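PDB 4LRU: glyoxalase 3, which converts methylglyoxal and water to D-lactate in one glutathione-independent step, detoxifying methylglyoxal that the cell itself produces. Local coordinates for residues I169-I173 / L174-D178; H109-L112 / F113-N117; K189-A192 / E193-A197. All coordinates share one frame; numbering follows the deposited sequence. Where two conformers were deposited one is given.

Contact 1: I169-I173 / L174-D178; sequences IGEDI and LGVTD
Glu171 O in the last turn of helix 168-173 takes the N-H of Val176 at 2.9 Å. The bond runs almost straight off the carbonyl, with a C=O...N angle of 161°. One residue earlier along the helix, Gly170 O takes the N-H of Leu174 at 3.0 Å. Gly175 N reaches Asp172 O from above the carbonyl plane. Gly175, with its positive phi, is where the chain leaves the helix.

The packed side is the inner one. The bend in the Glu171 chain at chi2 (-66°) turns its carboxylate back beside Val176, and OE1 lies 3.4 Å from Val176 CG2. Both carboxylate oxygens are held from outside the turn: OE1 by His109 NE2 and OE2 by His140 NE2. Leu174 lays CG over Gly170 O at 3.4 Å, and it also packs on His109.

The outer side is looser and carries Asp172, Ile173 and Gly175, which are exposed. It has one short polar link across the turn. Thr177 OG1 donates to Asp172 OD1 at 2.5 Å, on the anti lone pair of the carboxylate. Thr177 is the first residue of helix 177-182, so this bond ties the next helix to the end of the previous one.

The glycine and its bonds back into the last turn form a Schellman motif. Here the motif ends the helix that carries Glu171, inferred to belong to the active site with Cys139 and His140.

Contact 2: H109-L112 / F113-N117; sequences HGTL and FDYPN
Phe113 N bonds to Gly110 O at 2.9 Å. The N-H comes from above the carbonyl plane, 46° out of it. This bond belongs to the short helix 111-114, which passes into a 3-10 segment at Tyr115 and Pro116. The helix follows strand 102-105 of the central mixed sheet, in the DJ-1/PfpI fold. The Phe113 ring turns its edge to the same carbonyl, and Gly110 O lies in the ring plane. The ring also stacks with Tyr14.

Thr111 O accepts the N-H of Tyr115 at 3.0 Å, and Pro116 CD packs against the same oxygen at 3.3 Å. Pro116 has no N-H to give Leu112 O. Its CD lies 3.7 Å from that oxygen, and a water donates to Leu112 O instead at 2.8 Å. The same water donates more weakly to Phe113 O.

Asp114 turns its carboxylate back over the start of the helix. Its CG sits between the backbone N and the carbonyl carbon (chi1 67°), which brings OD1 to 3.5 Å from Thr111 CA. The two carboxylate oxygens are satisfied by Thr12 and Ser13. Thr111 OG1 is held by Gly108 O, while the methyl branch, beside the backbone N, lies over one face of the Tyr115 ring. That methyl makes a CH-pi contact: Thr111 CG2 stands 3.5 Å from the centroid of the Tyr115 ring, 18° off the ring normal.

Contact 3: K189-A192 / E193-A197; sequences KQVA and EKEGA
Ala192 and Ala197 set their methyl groups against each other at the end of helix 188-195. Ala192 CB lies 3.9 Å from Ala197 CB, and the CB of Ala197 points back toward the helix. The chain gets there through Gly196, whose positive phi takes it out of the helix. Ala197 N then returns to Ala192 O at 2.8 Å, tilted 27° from the carbonyl plane. Glu195 N adds a weak bond to the same oxygen. The methyl pair and the bond therefore close the turn together, just before strand 198-199. Tyr199 of that strand touches Ala192.

The longer side chains spread away from one another. Glu193 has CG anti to its backbone N (chi1 -175°) and runs out extended. A water donates to both Gln190 O and Glu193 OE1, linking the carboxylate to the backbone of the previous turn. Lys194 is also extended, but it leads off in another direction. Its NZ forms a salt bridge with Glu146 and a hydrogen bond with Asn147.

Glu195 has the opposite shape. Its chain is bent at chi2 (-52°), and its CG lies 3.2 Å from Val191 O. Its OE2 accepts from the backbone N-H of Asn147. Gln190 points back along the helix, where OE1 accepts from Thr187 N.

Regular helix bonds run through the same turn, with Glu193 N on Lys189 O and Lys194 N on Gln190 O, both at 2.9 Å. Lys194 thus binds the loop by one salt bridge and one hydrogen bond, and Glu195 by a hydrogen bond to a backbone N-H. The chemistry implies that polar bonds pin the helix end to this loop, while the two alanine methyls add an apolar contact near Tyr199 and Ile158.

The contacts come along the chain in the order 2, 1, 3, all within the DJ-1/PfpI region. Contact 2 follows central strand 102-105. Contact 1 joins helices 168-173 and 177-182, and contact 3 ends the next helix, 188-195, before strand 198-199. The centres of contacts 1 and 2 are about 17 Å apart, yet the two touch through His109, so residues far apart in sequence meet around the inferred active site. Contact 3 touches neither. Its nearest atoms are about 8 Å from contact 1 and about 6 Å from contact 2. Two contacts thus border the inferred site directly, while the third shapes a neighbouring helix end.

Contact 1: I169-I173 / L174-D178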
loop_
_atom_site.group_PDB
_atom_site.type_symbol
_atom_site.label_atom_id
_atom_site.label_comp_id
_atom_site.label_asym_id
_atom_site.label_seq_id
_atom_site.Cartn_x
_atom_site.Cartn_y
_atom_site.Cartn_z
ATOM N N ILE A 169 12.523 -9.007 10.399
ATOM C CA ILE A 169 12.950 -8.638 11.730
ATOM C C ILE A 169 11.977 -7.614 12.327
ATOM O O ILE A 169 11.718 -7.613 13.532
ATOM C CB ILE A 169 14.421 -8.154 11.769
ATOM C CG1 ILE A 169 14.957 -8.205 13.205
ATOM C CG2 ILE A 169 14.565 -6.783 11.127
ATOM C CD1 ILE A 169 16.417 -7.798 13.362
ATOM N N GLY A 170 11.442 -6.743 11.480
ATOM C CA GLY A 170 10.443 -5.767 11.906
ATOM C C GLY A 170 9.251 -6.442 12.569
ATOM O O GLY A 170 8.704 -5.937 13.556
ATOM N N GLU A 171 8.870 -7.609 12.054
ATOM C CA GLU A 171 7.749 -8.346 12.656
ATOM C C GLU A 171 8.068 -8.810 14.068
ATOM O O GLU A 171 7.191 -8.819 14.940
ATOM C CB GLU A 171 7.328 -9.552 11.795
ATOM C CG GLU A 171 7.163 -9.292 10.303
ATOM C CD GLU A 171 6.015 -8.357 9.948
ATOM O OE1 GLU A 171 5.488 -7.652 10.838
ATOM O OE2 GLU A 171 5.681 -8.305 8.738
ATOM N N ASP A 172 9.331 -9.189 14.311
ATOM C CA ASP A 172 9.776 -9.571 15.642
ATOM C C ASP A 172 9.668 -8.361 16.561
ATOM O O ASP A 172 9.180 -8.450 17.680
ATOM C CB ASP A 172 11.240 -10.030 15.633
ATOM C CG ASP A 172 11.440 -11.436 15.066
ATOM O OD1 ASP A 172 10.460 -12.135 14.737
ATOM O OD2 ASP A 172 12.617 -11.853 14.966
ATOM N N ILE A 173 10.176 -7.230 16.084
ATOM C CA ILE A 173 10.274 -6.048 16.913
ATOM C C ILE A 173 8.865 -5.590 17.318
ATOM O O ILE A 173 8.653 -5.176 18.465
ATOM C CB ILE A 173 11.023 -4.924 16.175
ATOM C CG1 ILE A 173 12.488 -5.332 15.953
ATOM C CG2 ILE A 173 10.969 -3.638 16.993
ATOM C CD1 ILE A 173 13.191 -4.490 14.914
ATOM N N LEU A 174 7.899 -5.801 16.436
ATOM C CA LEU A 174 6.517 -5.420 16.729
ATOM C C LEU A 174 5.746 -6.510 17.468
ATOM O O LEU A 174 4.589 -6.313 17.865
ATOM C CB LEU A 174 5.789 -5.044 15.442
ATOM C CG LEU A 174 6.321 -3.784 14.755
ATOM C CD1 LEU A 174 5.543 -3.524 13.474
ATOM C CD2 LEU A 174 6.261 -2.577 15.690
ATOM N N GLY A 175 6.387 -7.655 17.651
ATOM C CA GLY A 175 5.818 -8.752 18.411
ATOM C C GLY A 175 4.682 -9.473 17.703
ATOM O O GLY A 175 3.802 -10.036 18.362
ATOM N N VAL A 176 4.709 -9.489 16.372
ATOM C CA VAL A 176 3.637 -10.145 15.611
ATOM C C VAL A 176 4.063 -11.351 14.767
ATOM O O VAL A 176 3.259 -11.929 14.032
ATOM C CB VAL A 176 2.916 -9.130 14.713
ATOM C CG1 VAL A 176 2.396 -7.980 15.563
ATOM C CG2 VAL A 176 3.846 -8.631 13.621
ATOM N N THR A 177 5.319 -11.764 14.874
ATOM C CA THR A 177 5.776 -12.905 14.104
ATOM C C THR A 177 4.954 -14.182 14.361
ATOM O O THR A 177 4.559 -14.860 13.419
ATOM C CB THR A 177 7.252 -13.205 14.403
ATOM O OG1 THR A 177 8.027 -12.022 14.138
ATOM C CG2 THR A 177 7.747 -14.343 13.536
ATOM N N ASP A 178 4.696 -14.508 15.620
ATOM C CA ASP A 178 3.993 -15.758 15.936
ATOM C C ASP A 178 2.538 -15.678 15.486
ATOM O O ASP A 178 1.984 -16.649 14.957
ATOM C CB ASP A 178 4.038 -16.045 17.434
ATOM C CG ASP A 178 5.440 -16.267 17.942
ATOM O OD1 ASP A 178 6.314 -16.654 17.129
ATOM O OD2 ASP A 178 5.657 -16.069 19.157
#

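Contact 2: H109-L112 / F113-N117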
loop_
_atom_site.group_PDB
_atom_site.type_symbol
_atom_site.label_atom_id
_atom_site.label_comp_id
_atom_site.label_asym_id
_atom_site.label_seq_id
_atom_site.Cartn_x
_atom_site.Cartn_y
_atom_site.Cartn_z
ATOM N N HIS A 109 -0.768 -3.715 8.993
ATOM C CA HIS A 109 -0.816 -5.176 9.008
ATOM C C HIS A 109 -2.175 -5.716 8.541
ATOM O O HIS A 109 -2.277 -6.869 8.137
ATOM C CB HIS A 109 -0.494 -5.708 10.400
ATOM C CG HIS A 109 0.972 -5.734 10.721
ATOM N ND1 HIS A 109 1.652 -4.630 11.194
ATOM C CD2 HIS A 109 1.884 -6.735 10.655
ATOM C CE1 HIS A 109 2.919 -4.950 11.400
ATOM N NE2 HIS A 109 3.084 -6.222 11.087
ATOM N N GLY A 110 -3.212 -4.892 8.574
ATOM C CA GLY A 110 -4.526 -5.332 8.093
ATOM C C GLY A 110 -4.443 -5.899 6.680
ATOM O O GLY A 110 -5.170 -6.844 6.326
ATOM N N THR A 111 -3.568 -5.342 5.851
ATOM C CA THR A 111 -3.456 -5.792 4.460
ATOM C C THR A 111 -3.136 -7.290 4.321
ATOM O O THR A 111 -3.459 -7.898 3.298
ATOM C CB THR A 111 -2.356 -5.041 3.675
ATOM O OG1 THR A 111 -1.092 -5.230 4.323
ATOM C CG2 THR A 111 -2.661 -3.577 3.565
ATOM N N LEU A 112 -2.472 -7.869 5.322
ATOM C CA LEU A 112 -2.137 -9.281 5.313
ATOM C C LEU A 112 -3.389 -10.133 5.232
ATOM O O LEU A 112 -3.341 -11.265 4.743
ATOM C CB LEU A 112 -1.354 -9.656 6.571
ATOM C CG LEU A 112 0.029 -9.001 6.663
ATOM C CD1 LEU A 112 0.594 -9.156 8.059
ATOM C CD2 LEU A 112 0.992 -9.578 5.631
ATOM N N PHE A 113 -4.493 -9.588 5.737
ATOM C CA PHE A 113 -5.739 -10.344 5.837
ATOM C C PHE A 113 -6.570 -10.259 4.561
ATOM O O PHE A 113 -7.155 -11.263 4.128
ATOM C CB PHE A 113 -6.566 -9.887 7.042
ATOM C CG PHE A 113 -5.940 -10.233 8.369
ATOM C CD1 PHE A 113 -5.004 -9.389 8.952
ATOM C CD2 PHE A 113 -6.285 -11.396 9.033
ATOM C CE1 PHE A 113 -4.429 -9.703 10.163
ATOM C CE2 PHE A 113 -5.720 -11.718 10.262
ATOM C CZ PHE A 113 -4.795 -10.862 10.831
ATOM N N ASP A 114 -6.655 -9.071 3.967
ATOM C CA ASP A 114 -7.537 -8.877 2.827
ATOM C C ASP A 114 -6.880 -8.732 1.467
ATOM O O ASP A 114 -7.424 -9.212 0.470
ATOM C CB ASP A 114 -8.564 -7.781 3.082
ATOM C CG ASP A 114 -7.950 -6.396 3.197
ATOM O OD1 ASP A 114 -6.755 -6.270 3.560
ATOM O OD2 ASP A 114 -8.698 -5.437 2.951
ATOM N N TYR A 115 -5.707 -8.113 1.396
ATOM C CA TYR A 115 -5.123 -7.826 0.084
ATOM C C TYR A 115 -4.913 -9.086 -0.788
ATOM O O TYR A 115 -5.153 -9.033 -1.975
ATOM C CB TYR A 115 -3.811 -7.041 0.185
ATOM C CG TYR A 115 -3.956 -5.520 0.275
ATOM C CD1 TYR A 115 -5.179 -4.899 0.554
ATOM C CD2 TYR A 115 -2.836 -4.713 0.123
ATOM C CE1 TYR A 115 -5.270 -3.516 0.646
ATOM C CE2 TYR A 115 -2.916 -3.342 0.214
ATOM C CZ TYR A 115 -4.122 -2.736 0.499
ATOM O OH TYR A 115 -4.222 -1.346 0.602
ATOM N N PRO A 116 -4.463 -10.213 -0.200
ATOM C CA PRO A 116 -4.248 -11.384 -1.058
ATOM C C PRO A 116 -5.479 -11.948 -1.751
ATOM O O PRO A 116 -5.343 -12.705 -2.718
ATOM C CB PRO A 116 -3.638 -12.415 -0.116
ATOM C CG PRO A 116 -2.984 -11.597 0.964
ATOM C CD PRO A 116 -3.902 -10.416 1.146
ATOM N N ASN A 117 -6.668 -11.621 -1.240
ATOM C CA ASN A 117 -7.914 -12.097 -1.838
ATOM C C ASN A 117 -8.809 -10.954 -2.269
ATOM O O ASN A 117 -9.998 -11.168 -2.558
ATOM C CB ASN A 117 -8.676 -12.977 -0.858
ATOM C CG ASN A 117 -7.872 -14.172 -0.412
ATOM O OD1 ASN A 117 -7.699 -14.414 0.783
ATOM N ND2 ASN A 117 -7.389 -14.935 -1.369
HETATM O O HOH W 1 -4.735 -13.524 3.927
#

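Contact 3: K189-A192 / E193-A197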
loop_
_atom_site.group_PDB
_atom_site.type_symbol
_atom_site.label_atom_id
_atom_site.label_comp_id
_atom_site.label_asym_id
_atom_site.label_seq_id
_atom_site.Cartn_x
_atom_site.Cartn_y
_atom_site.Cartn_z
ATOM N N LYS A 189 8.802 -10.978 2.222
ATOM C CA LYS A 189 9.810 -11.893 1.715
ATOM C C LYS A 189 9.127 -13.179 1.245
ATOM O O LYS A 189 9.346 -13.626 0.127
ATOM C CB LYS A 189 10.857 -12.201 2.785
ATOM C CG LYS A 189 12.058 -12.975 2.262
ATOM C CD LYS A 189 13.130 -13.132 3.329
ATOM C CE LYS A 189 14.364 -13.825 2.777
ATOM N NZ LYS A 189 15.478 -13.866 3.767
ATOM N N GLN A 190 8.270 -13.738 2.093
ATOM C CA GLN A 190 7.536 -14.965 1.766
ATOM C C GLN A 190 6.616 -14.773 0.551
ATOM O O GLN A 190 6.456 -15.678 -0.263
ATOM C CB GLN A 190 6.719 -15.430 2.977
ATOM C CG GLN A 190 7.567 -16.022 4.094
ATOM C CD GLN A 190 6.726 -16.456 5.290
ATOM O OE1 GLN A 190 5.936 -15.676 5.813
ATOM N NE2 GLN A 190 6.878 -17.710 5.707
ATOM N N VAL A 191 6.001 -13.608 0.439
ATOM C CA VAL A 191 5.196 -13.281 -0.747
ATOM C C VAL A 191 6.048 -13.339 -2.003
ATOM O O VAL A 191 5.648 -13.942 -3.006
ATOM C CB VAL A 191 4.521 -11.906 -0.647
ATOM C CG1 VAL A 191 3.857 -11.526 -1.967
ATOM C CG2 VAL A 191 3.493 -11.888 0.486
ATOM N N ALA A 192 7.215 -12.697 -1.959
ATOM C CA ALA A 192 8.158 -12.793 -3.065
ATOM C C ALA A 192 8.500 -14.259 -3.373
ATOM O O ALA A 192 8.486 -14.677 -4.527
ATOM C CB ALA A 192 9.427 -11.999 -2.754
ATOM N N GLU A 193 8.807 -15.058 -2.353
ATOM C CA GLU A 193 9.169 -16.450 -2.580
ATOM C C GLU A 193 8.024 -17.194 -3.261
ATOM O O GLU A 193 8.243 -17.997 -4.174
ATOM C CB GLU A 193 9.527 -17.144 -1.261
ATOM C CG GLU A 193 10.031 -18.569 -1.434
ATOM C CD GLU A 193 9.983 -19.389 -0.151
ATOM O OE1 GLU A 193 9.473 -18.883 0.881
ATOM O OE2 GLU A 193 10.445 -20.551 -0.184
ATOM N N LYS A 194 6.805 -16.945 -2.797
ATOM C CA LYS A 194 5.628 -17.636 -3.320
ATOM C C LYS A 194 5.427 -17.331 -4.805
ATOM O O LYS A 194 5.021 -18.205 -5.595
ATOM C CB LYS A 194 4.393 -17.193 -2.532
ATOM C CG LYS A 194 3.088 -17.823 -3.005
ATOM C CD LYS A 194 1.911 -17.364 -2.168
ATOM C CE LYS A 194 0.596 -17.911 -2.699
ATOM N NZ LYS A 194 -0.476 -17.813 -1.666
ATOM N N GLU A 195 5.651 -16.073 -5.161
ATOM C CA GLU A 195 5.344 -15.567 -6.496
ATOM C C GLU A 195 6.522 -15.668 -7.471
ATOM O O GLU A 195 6.364 -15.391 -8.656
ATOM C CB GLU A 195 4.885 -14.115 -6.414
ATOM C CG GLU A 195 3.660 -13.845 -5.531
ATOM C CD GLU A 195 2.466 -14.723 -5.857
ATOM O OE1 GLU A 195 2.265 -15.037 -7.060
ATOM O OE2 GLU A 195 1.713 -15.089 -4.909
ATOM N N GLY A 196 7.690 -16.072 -6.988
ATOM C CA GLY A 196 8.879 -16.167 -7.842
ATOM C C GLY A 196 9.545 -14.821 -8.070
ATOM O O GLY A 196 10.269 -14.648 -9.062
ATOM N N ALA A 197 9.336 -13.899 -7.132
ATOM C CA ALA A 197 9.984 -12.591 -7.158
ATOM C C ALA A 197 11.268 -12.663 -6.343
ATOM O O ALA A 197 11.516 -13.645 -5.641
ATOM C CB ALA A 197 9.065 -11.524 -6.583
HETATM O O HOH W 2 6.408 -18.412 0.674
#